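Local coordinates for protein hydroquinone dioxygenase large subunit (Pseudomonas sp., PDB 4ZXA) that probably catalyses, with its small partner subunit, the iron-dependent opening of the hydroquinone ring by dioxygen, at residues G77-I89 with N93-N106. Sequence-based numbering, arbitrary orientation.
Sequences GFFYGWVNFDHVI and NYYGKVDLYAGTFN. With H8N (4-hydroxybenzonitrile), chain J.
N93 reaches across to the loop G77-G81, and its side chain can be followed outward. CB lies 3.3 Å from F78 O; CG packs against F78 CB, 3.8 Å away, and stands anti to the backbone N (chi1 -161°), which carries the amide toward that loop. At the tip, ND2 donates to F79 O at 3.0 Å, meeting it from above the carbonyl plane, while OD1 turns back to accept from Y95 N, closing an Asx turn. The backbone N of N93 adds a bond to G81 O. With an alanine in place of N93, F79 O and Y95 N would probably lose these partners. The F79 ring turns its edge to the nitrile of 4-hydroxybenzonitrile, CE2 of F79 being 3.7 Å from NAA. V98 CG2 covers one face of the F78 ring in a CH-pi contact.

Strands 82-84 and 97-102 belong to one antiparallel sheet of this cupin-type dioxygenase, with strand 89-93 between them. I89 and A102 form a non-hydrogen-bonded pair, with I89 CD1 3.5 Å from A102 CB, and G103 N donates to V88 O. W82, Y101 and F105 form an aromatic cluster: the indole edge points at the F105 face in an edge-to-face pair, planes 82° apart, with W82 NE1 3.2 Å from F105 CZ. Y101 OH lies 3.5 Å from W82 CD1. N106 ND2 donates to H87 O at 2.8 Å, nearly straight at 171°, and its OD1 caps L109 N at the start of helix 107-111.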
loop_
_atom_site.group_PDB
_atom_site.type_symbol
_atom_site.label_atom_id
_atom_site.label_comp_id
_atom_site.label_asym_id
_atom_site.label_seq_id
_atom_site.Cartn_x
_atom_site.Cartn_y
_atom_site.Cartn_z
ATOM N N GLY E 77 2.853 17.460 -15.008
ATOM C CA GLY E 77 3.543 18.718 -14.777
ATOM C C GLY E 77 3.293 19.215 -13.372
ATOM O O GLY E 77 3.213 20.421 -13.124
ATOM N N PHE E 78 3.172 18.266 -12.446
ATOM C CA PHE E 78 2.934 18.551 -11.030
ATOM C C PHE E 78 1.512 19.000 -10.723
ATOM O O PHE E 78 1.204 19.389 -9.599
ATOM C CB PHE E 78 4.007 19.490 -10.462
ATOM C CG PHE E 78 5.392 18.919 -10.562
ATOM C CD1 PHE E 78 5.810 17.931 -9.671
ATOM C CD2 PHE E 78 6.257 19.320 -11.568
ATOM C CE1 PHE E 78 7.087 17.365 -9.761
ATOM C CE2 PHE E 78 7.527 18.769 -11.672
ATOM C CZ PHE E 78 7.949 17.784 -10.765
ATOM N N PHE E 79 0.645 18.921 -11.728
ATOM C CA PHE E 79 -0.784 19.044 -11.502
ATOM C C PHE E 79 -1.121 20.371 -10.818
ATOM O O PHE E 79 -0.561 21.411 -11.164
ATOM C CB PHE E 79 -1.257 17.862 -10.650
ATOM C CG PHE E 79 -2.689 17.461 -10.898
ATOM C CD1 PHE E 79 -3.352 17.873 -12.042
ATOM C CD2 PHE E 79 -3.373 16.681 -9.979
ATOM C CE1 PHE E 79 -4.685 17.504 -12.270
ATOM C CE2 PHE E 79 -4.700 16.316 -10.193
ATOM C CZ PHE E 79 -5.356 16.720 -11.339
ATOM N N TYR E 80 -2.037 20.323 -9.853
ATOM C CA TYR E 80 -2.439 21.491 -9.067
ATOM C C TYR E 80 -2.456 21.039 -7.634
ATOM O O TYR E 80 -2.590 19.854 -7.375
ATOM C CB TYR E 80 -3.860 21.950 -9.442
ATOM C CG TYR E 80 -4.011 22.197 -10.896
ATOM C CD1 TYR E 80 -3.630 23.406 -11.448
ATOM C CD2 TYR E 80 -4.481 21.204 -11.743
ATOM C CE1 TYR E 80 -3.746 23.638 -12.806
ATOM C CE2 TYR E 80 -4.593 21.420 -13.108
ATOM C CZ TYR E 80 -4.228 22.640 -13.632
ATOM O OH TYR E 80 -4.345 22.863 -14.983
ATOM N N GLY E 81 -2.370 21.967 -6.697
ATOM C CA GLY E 81 -2.470 21.594 -5.295
ATOM C C GLY E 81 -1.437 20.556 -4.868
ATOM O O GLY E 81 -0.284 20.589 -5.324
ATOM N N TRP E 82 -1.850 19.627 -4.006
ATOM C CA TRP E 82 -0.912 18.693 -3.395
ATOM C C TRP E 82 -1.029 17.296 -3.995
ATOM O O TRP E 82 -2.083 16.659 -3.911
ATOM C CB TRP E 82 -1.145 18.591 -1.888
ATOM C CG TRP E 82 -0.921 19.845 -1.105
ATOM C CD1 TRP E 82 0.093 20.092 -0.219
ATOM C CD2 TRP E 82 -1.749 21.019 -1.097
ATOM N NE1 TRP E 82 -0.045 21.350 0.325
ATOM C CE2 TRP E 82 -1.171 21.937 -0.199
ATOM C CE3 TRP E 82 -2.920 21.381 -1.773
ATOM C CZ2 TRP E 82 -1.727 23.204 0.043
ATOM C CZ3 TRP E 82 -3.466 22.642 -1.532
ATOM C CH2 TRP E 82 -2.872 23.532 -0.630
ATOM N N VAL E 83 0.061 16.816 -4.585
ATOM C CA VAL E 83 0.126 15.461 -5.101
ATOM C C VAL E 83 0.911 14.594 -4.100
ATOM O O VAL E 83 2.124 14.742 -3.949
ATOM C CB VAL E 83 0.816 15.457 -6.458
ATOM C CG1 VAL E 83 0.929 14.040 -6.998
ATOM C CG2 VAL E 83 0.077 16.386 -7.443
ATOM N N ASN E 84 0.213 13.709 -3.397
ATOM C CA ASN E 84 0.845 12.924 -2.357
ATOM C C ASN E 84 1.164 11.514 -2.824
ATOM O O ASN E 84 0.274 10.788 -3.304
ATOM C CB ASN E 84 -0.021 12.875 -1.111
ATOM C CG ASN E 84 -0.261 14.247 -0.517
ATOM O OD1 ASN E 84 -1.296 14.869 -0.762
ATOM N ND2 ASN E 84 0.683 14.720 0.275
ATOM N N PHE E 85 2.446 11.152 -2.700
ATOM C CA PHE E 85 2.938 9.841 -3.090
ATOM C C PHE E 85 2.422 8.878 -2.059
ATOM O O PHE E 85 2.105 7.739 -2.352
ATOM C CB PHE E 85 4.458 9.818 -3.054
ATOM C CG PHE E 85 5.105 10.430 -4.253
ATOM C CD1 PHE E 85 4.566 11.553 -4.854
ATOM C CD2 PHE E 85 6.274 9.885 -4.768
ATOM C CE1 PHE E 85 5.177 12.133 -5.968
ATOM C CE2 PHE E 85 6.892 10.440 -5.876
ATOM C CZ PHE E 85 6.345 11.580 -6.482
ATOM N N ASP E 86 2.374 9.363 -0.828
ATOM C CA ASP E 86 1.847 8.618 0.299
ATOM C C ASP E 86 1.730 9.621 1.436
ATOM O O ASP E 86 1.881 10.816 1.221
ATOM C CB ASP E 86 2.711 7.391 0.654
ATOM C CG ASP E 86 4.032 7.750 1.345
ATOM O OD1 ASP E 86 4.285 8.944 1.653
ATOM O OD2 ASP E 86 4.822 6.817 1.604
ATOM N N HIS E 87 1.453 9.156 2.647
ATOM C CA HIS E 87 1.147 10.080 3.732
ATOM C C HIS E 87 2.361 10.836 4.277
ATOM O O HIS E 87 2.245 11.599 5.236
ATOM C CB HIS E 87 0.384 9.368 4.850
ATOM C CG HIS E 87 -0.987 8.929 4.444
ATOM N ND1 HIS E 87 -1.234 7.711 3.850
ATOM C CD2 HIS E 87 -2.182 9.560 4.527
ATOM C CE1 HIS E 87 -2.525 7.605 3.591
ATOM N NE2 HIS E 87 -3.123 8.712 3.995
ATOM N N VAL E 88 3.519 10.628 3.661
ATOM C CA VAL E 88 4.714 11.365 4.048
ATOM C C VAL E 88 5.235 12.261 2.927
ATOM O O VAL E 88 5.540 13.423 3.158
ATOM C CB VAL E 88 5.826 10.405 4.509
ATOM C CG1 VAL E 88 7.092 11.164 4.832
ATOM C CG2 VAL E 88 5.348 9.620 5.714
ATOM N N ILE E 89 5.314 11.723 1.714
ATOM C CA ILE E 89 6.007 12.378 0.611
ATOM C C ILE E 89 5.073 12.973 -0.432
ATOM O O ILE E 89 4.125 12.332 -0.862
ATOM C CB ILE E 89 6.947 11.384 -0.104
ATOM C CG1 ILE E 89 8.023 10.881 0.861
ATOM C CG2 ILE E 89 7.574 12.037 -1.308
ATOM C CD1 ILE E 89 8.962 11.979 1.364
ATOM N N ASN E 93 2.296 22.104 -6.271
ATOM C CA ASN E 93 2.664 22.916 -7.414
ATOM C C ASN E 93 2.325 24.363 -7.100
ATOM O O ASN E 93 1.180 24.670 -6.736
ATOM C CB ASN E 93 1.949 22.457 -8.687
ATOM C CG ASN E 93 2.633 22.965 -9.954
ATOM O OD1 ASN E 93 3.535 23.797 -9.887
ATOM N ND2 ASN E 93 2.206 22.457 -11.115
ATOM N N TYR E 94 3.326 25.217 -7.261
ATOM C CA TYR E 94 3.181 26.649 -7.103
ATOM C C TYR E 94 3.300 27.363 -8.448
ATOM O O TYR E 94 3.520 28.565 -8.507
ATOM C CB TYR E 94 4.122 27.194 -6.029
ATOM C CG TYR E 94 3.607 26.884 -4.647
ATOM C CD1 TYR E 94 2.387 27.377 -4.222
ATOM C CD2 TYR E 94 4.317 26.066 -3.783
ATOM C CE1 TYR E 94 1.899 27.086 -2.972
ATOM C CE2 TYR E 94 3.834 25.770 -2.529
ATOM C CZ TYR E 94 2.623 26.284 -2.130
ATOM O OH TYR E 94 2.129 25.999 -0.885
ATOM N N TYR E 95 3.109 26.603 -9.523
ATOM C CA TYR E 95 3.077 27.163 -10.873
ATOM C C TYR E 95 4.276 27.986 -11.362
ATOM O O TYR E 95 4.126 29.118 -11.806
ATOM C CB TYR E 95 1.753 27.896 -11.059
ATOM C CG TYR E 95 0.640 27.157 -10.359
ATOM C CD1 TYR E 95 0.347 25.842 -10.692
ATOM C CD2 TYR E 95 -0.086 27.749 -9.343
ATOM C CE1 TYR E 95 -0.650 25.152 -10.052
ATOM C CE2 TYR E 95 -1.086 27.064 -8.696
ATOM C CZ TYR E 95 -1.365 25.766 -9.056
ATOM O OH TYR E 95 -2.363 25.076 -8.417
ATOM N N GLY E 96 5.464 27.403 -11.238
ATOM C CA GLY E 96 6.715 28.033 -11.632
ATOM C C GLY E 96 7.773 27.519 -10.685
ATOM O O GLY E 96 8.926 27.299 -11.039
ATOM N N LYS E 97 7.331 27.328 -9.457
ATOM C CA LYS E 97 8.087 26.699 -8.374
ATOM C C LYS E 97 7.290 25.504 -7.834
ATOM O O LYS E 97 6.057 25.513 -7.847
ATOM C CB LYS E 97 8.345 27.702 -7.245
ATOM C CG LYS E 97 9.330 28.820 -7.596
ATOM C CD LYS E 97 9.158 30.029 -6.662
ATOM C CE LYS E 97 10.431 30.873 -6.575
ATOM N NZ LYS E 97 10.963 31.297 -7.908
ATOM N N VAL E 98 7.986 24.473 -7.365
ATOM C CA VAL E 98 7.314 23.327 -6.765
ATOM C C VAL E 98 7.953 22.963 -5.434
ATOM O O VAL E 98 9.163 22.745 -5.369
ATOM C CB VAL E 98 7.387 22.077 -7.666
ATOM C CG1 VAL E 98 6.827 20.870 -6.930
ATOM C CG2 VAL E 98 6.654 22.303 -8.983
ATOM N N ASP E 99 7.141 22.888 -4.380
ATOM C CA ASP E 99 7.608 22.393 -3.091
ATOM C C ASP E 99 7.730 20.873 -3.110
ATOM O O ASP E 99 6.806 20.183 -3.514
ATOM C CB ASP E 99 6.636 22.787 -1.979
ATOM C CG ASP E 99 6.911 24.165 -1.418
ATOM O OD1 ASP E 99 7.777 24.863 -1.980
ATOM O OD2 ASP E 99 6.258 24.562 -0.425
ATOM N N LEU E 100 8.875 20.351 -2.670
ATOM C CA LEU E 100 8.971 18.936 -2.311
ATOM C C LEU E 100 8.986 18.857 -0.800
ATOM O O LEU E 100 9.804 19.512 -0.156
ATOM C CB LEU E 100 10.232 18.286 -2.872
ATOM C CG LEU E 100 10.407 16.812 -2.514
ATOM C CD1 LEU E 100 9.186 15.987 -2.915
ATOM C CD2 LEU E 100 11.634 16.262 -3.201
ATOM N N TYR E 101 8.078 18.066 -0.237
ATOM C CA TYR E 101 7.960 17.953 1.211
ATOM C C TYR E 101 7.921 16.516 1.718
ATOM O O TYR E 101 7.521 15.598 1.003
ATOM C CB TYR E 101 6.723 18.694 1.711
ATOM C CG TYR E 101 5.420 18.238 1.071
ATOM C CD1 TYR E 101 4.881 18.926 -0.010
ATOM C CD2 TYR E 101 4.722 17.139 1.560
ATOM C CE1 TYR E 101 3.695 18.541 -0.587
ATOM C CE2 TYR E 101 3.522 16.736 0.981
ATOM C CZ TYR E 101 3.023 17.444 -0.094
ATOM O OH TYR E 101 1.849 17.064 -0.688
ATOM N N ALA E 102 8.335 16.342 2.969
ATOM C CA ALA E 102 8.293 15.050 3.647
ATOM C C ALA E 102 7.686 15.255 5.014
ATOM O O ALA E 102 8.335 15.809 5.898
ATOM C CB ALA E 102 9.699 14.450 3.783
ATOM N N GLY E 103 6.445 14.809 5.186
ATOM C CA GLY E 103 5.773 14.875 6.469
ATOM C C GLY E 103 5.187 16.241 6.774
ATOM O O GLY E 103 4.520 16.445 7.779
ATOM N N THR E 104 5.432 17.199 5.901
ATOM C CA THR E 104 5.029 18.559 6.205
ATOM C C THR E 104 3.519 18.666 6.356
ATOM O O THR E 104 3.018 19.425 7.180
ATOM C CB THR E 104 5.529 19.529 5.139
ATOM O OG1 THR E 104 6.953 19.586 5.209
ATOM C CG2 THR E 104 4.941 20.927 5.364
ATOM N N PHE E 105 2.798 17.901 5.557
ATOM C CA PHE E 105 1.346 17.939 5.614
ATOM C C PHE E 105 0.805 16.701 6.289
ATOM O O PHE E 105 -0.201 16.136 5.878
ATOM C CB PHE E 105 0.783 18.143 4.222
ATOM C CG PHE E 105 1.258 19.410 3.602
ATOM C CD1 PHE E 105 2.275 19.399 2.662
ATOM C CD2 PHE E 105 0.753 20.634 4.031
ATOM C CE1 PHE E 105 2.749 20.592 2.112
ATOM C CE2 PHE E 105 1.222 21.837 3.488
ATOM C CZ PHE E 105 2.223 21.816 2.528
ATOM N N ASN E 106 1.502 16.309 7.352
ATOM C CA ASN E 106 1.167 15.136 8.139
ATOM C C ASN E 106 1.140 15.522 9.613
ATOM O O ASN E 106 2.187 15.613 10.264
ATOM C CB ASN E 106 2.195 14.033 7.876
ATOM C CG ASN E 106 1.954 12.799 8.700
ATOM O OD1 ASN E 106 1.891 12.851 9.941
ATOM N ND2 ASN E 106 1.830 11.661 8.017
HETATM N NAA H8N J . -7.653 14.706 -8.739
HETATM C CAC H8N J . -7.579 13.948 -9.591
HETATM C CAI H8N J . -7.526 12.954 -10.703
HETATM C CAF H8N J . -8.674 12.227 -10.992
HETATM C CAD H8N J . -8.664 11.288 -12.019
HETATM C CAH H8N J . -7.487 11.109 -12.729
HETATM O OAB H8N J . -7.461 10.179 -13.733
HETATM C CAE H8N J . -6.336 11.834 -12.442
HETATM C CAG H8N J . -6.357 12.770 -11.419
HETATM O O HOH W 1 0.273 14.078 3.986
HETATM O O HOH W 2 3.379 15.163 4.298
#